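Local structure of tartrate dehydrogenase/decarboxylase (Pseudomonas putida, 3FLK) at residues A[106-111]-A[265-270]. The protein oxidises tartrate with NAD(+), converts meso-tartrate to D-glycerate and oxidatively decarboxylates D-malate to pyruvate, using a magnesium or manganese ion. The protein carries 1 engineered substitution. Residues are numbered along the deposited sequence; the frame is centred on the assembly and turned at random.
Sequences NIRPVR and APSANL. With OXL (oxalate ion), chain G; SO4 (sulfate ion), chain J.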
# COMPACT_ATOMS: atom_id res chain seq x y z
N ASN A 106 -13.87 -10.49 -4.11
CA ASN A 106 -12.73 -10.58 -5.02
C ASN A 106 -11.63 -11.42 -4.37
O ASN A 106 -10.92 -10.94 -3.48
CB ASN A 106 -12.22 -9.19 -5.41
CG ASN A 106 -11.37 -9.20 -6.68
OD1 ASN A 106 -10.80 -10.23 -7.05
ND2 ASN A 106 -11.28 -8.06 -7.34
N ILE A 107 -11.52 -12.67 -4.80
CA ILE A 107 -10.58 -13.64 -4.24
C ILE A 107 -9.28 -13.66 -5.04
O ILE A 107 -9.30 -13.92 -6.25
CB ILE A 107 -11.18 -15.07 -4.20
CG1 ILE A 107 -12.42 -15.13 -3.31
CG2 ILE A 107 -10.14 -16.10 -3.74
CD1 ILE A 107 -12.14 -14.99 -1.81
N ARG A 108 -8.17 -13.40 -4.37
CA ARG A 108 -6.86 -13.30 -5.02
C ARG A 108 -5.78 -14.05 -4.23
O ARG A 108 -5.21 -13.50 -3.28
CB ARG A 108 -6.48 -11.83 -5.23
CG ARG A 108 -7.41 -11.09 -6.20
CD ARG A 108 -7.16 -9.59 -6.26
NE ARG A 108 -7.85 -8.98 -7.39
CZ ARG A 108 -7.54 -7.80 -7.93
NH1 ARG A 108 -6.55 -7.07 -7.44
NH2 ARG A 108 -8.24 -7.34 -8.97
N PRO A 109 -5.51 -15.32 -4.60
CA PRO A 109 -4.48 -16.10 -3.91
C PRO A 109 -3.05 -15.65 -4.20
O PRO A 109 -2.74 -15.21 -5.31
CB PRO A 109 -4.70 -17.53 -4.43
CG PRO A 109 -5.35 -17.35 -5.76
CD PRO A 109 -6.16 -16.09 -5.68
N VAL A 110 -2.20 -15.75 -3.18
CA VAL A 110 -0.79 -15.39 -3.28
C VAL A 110 0.03 -16.61 -2.88
O VAL A 110 -0.15 -17.15 -1.79
CB VAL A 110 -0.45 -14.17 -2.38
CG1 VAL A 110 1.03 -13.84 -2.45
CG2 VAL A 110 -1.28 -12.95 -2.77
N ARG A 111 0.94 -17.04 -3.76
CA ARG A 111 1.70 -18.26 -3.53
C ARG A 111 3.09 -18.21 -4.16
O ARG A 111 3.24 -17.80 -5.32
CB ARG A 111 0.93 -19.46 -4.08
CG ARG A 111 1.48 -20.83 -3.67
CD ARG A 111 0.48 -21.93 -4.02
NE ARG A 111 -0.86 -21.59 -3.52
CZ ARG A 111 -2.00 -21.95 -4.09
NH1 ARG A 111 -2.00 -22.68 -5.20
NH2 ARG A 111 -3.15 -21.58 -3.55
N ALA A 265 -0.57 -13.99 -10.69
CA ALA A 265 -1.66 -13.77 -9.73
C ALA A 265 -3.05 -13.71 -10.37
O ALA A 265 -3.34 -12.80 -11.15
CB ALA A 265 -1.39 -12.51 -8.92
N PRO A 266 -3.91 -14.69 -10.04
CA PRO A 266 -5.26 -14.73 -10.58
C PRO A 266 -6.28 -14.02 -9.68
O PRO A 266 -5.97 -13.70 -8.53
CB PRO A 266 -5.56 -16.23 -10.59
CG PRO A 266 -4.89 -16.72 -9.36
CD PRO A 266 -3.66 -15.84 -9.15
N SER A 267 -7.48 -13.79 -10.20
CA SER A 267 -8.56 -13.24 -9.39
C SER A 267 -9.93 -13.77 -9.79
O SER A 267 -10.24 -13.92 -10.98
CB SER A 267 -8.54 -11.71 -9.41
OG SER A 267 -9.17 -11.20 -10.57
N ALA A 268 -10.74 -14.06 -8.78
CA ALA A 268 -12.11 -14.49 -8.96
C ALA A 268 -13.04 -13.41 -8.41
O ALA A 268 -13.03 -13.14 -7.21
CB ALA A 268 -12.34 -15.82 -8.26
N ASN A 269 -13.82 -12.80 -9.29
CA ASN A 269 -14.84 -11.82 -8.91
C ASN A 269 -16.17 -12.53 -8.78
O ASN A 269 -16.90 -12.71 -9.76
CB ASN A 269 -14.94 -10.68 -9.94
CG ASN A 269 -13.66 -9.87 -10.07
OD1 ASN A 269 -13.61 -8.72 -9.66
ND2 ASN A 269 -12.62 -10.48 -10.64
N LEU A 270 -16.48 -12.96 -7.56
CA LEU A 270 -17.58 -13.88 -7.32
C LEU A 270 -18.86 -13.21 -6.85
O LEU A 270 -18.85 -12.35 -5.97
CB LEU A 270 -17.17 -14.94 -6.29
CG LEU A 270 -15.97 -15.86 -6.55
CD1 LEU A 270 -15.83 -16.85 -5.41
CD2 LEU A 270 -16.08 -16.59 -7.89
C1 OXL G . -7.15 -2.62 -10.12
C2 OXL G . -7.57 -3.95 -9.68
O1 OXL G . -5.93 -2.32 -10.06
O2 OXL G . -8.78 -4.27 -9.72
O3 OXL G . -8.01 -1.81 -10.53
O4 OXL G . -6.69 -4.75 -9.27
S SO4 J . -5.89 -22.71 -5.89
O1 SO4 J . -5.70 -21.46 -5.16
O2 SO4 J . -6.97 -23.48 -5.27
O3 SO4 J . -6.24 -22.43 -7.28
O4 SO4 J . -4.65 -23.49 -5.84
O HOH W 1 -9.98 -8.89 -10.18
O HOH W 2 -3.89 -13.18 -6.84
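Ile107 and Ala268 form the hydrogen-bonded pair that joins two antiparallel central strands of the mixed sheet: Ile107 N donates to Ala268 O and Ala268 N to Ile107 O, each at 2.9 Å and nearly straight. Pro109 and Pro266, both without an N-H, break off the ladder at what would be its next hydrogen-bonded pair; their rings pack together instead, CG to CG 3.7 Å, while a water donates to both Pro109 O and Pro266 O. On the face bearing Asn106, Arg108 and Ser267, the arginine chain passes alongside the serine, CG to CB 3.5 Å. With CG beside the backbone N (chi1 -65°) and the chain extended to NE, the Arg108 guanidinium turns its edge to oxalate, NH1 and NH2 each donating to its O4 at 3.0 Å. Asn106 OD1 takes a bent bond from Arg108 NE, which sits above the carbonyl plane, and Ser252 accepts from NH1. A second water accepts from Arg108 NH2, Asn106 ND2 and Asn269 ND2 and bonds Ser267 OG, itself bound to Glu281 O; Asn136 fixes both asparagines. Replacing Arg108 with a methionine would probably leave oxalate O4 without two donors and deprive the water shared with Asn106, Ser267 and Asn269 of a donor. Arg98 and Arg134 of the same chain and Lys192 of the second subunit also bind oxalate, consistent with a cationic pocket for dicarboxylate substrates beside the magnesium ion.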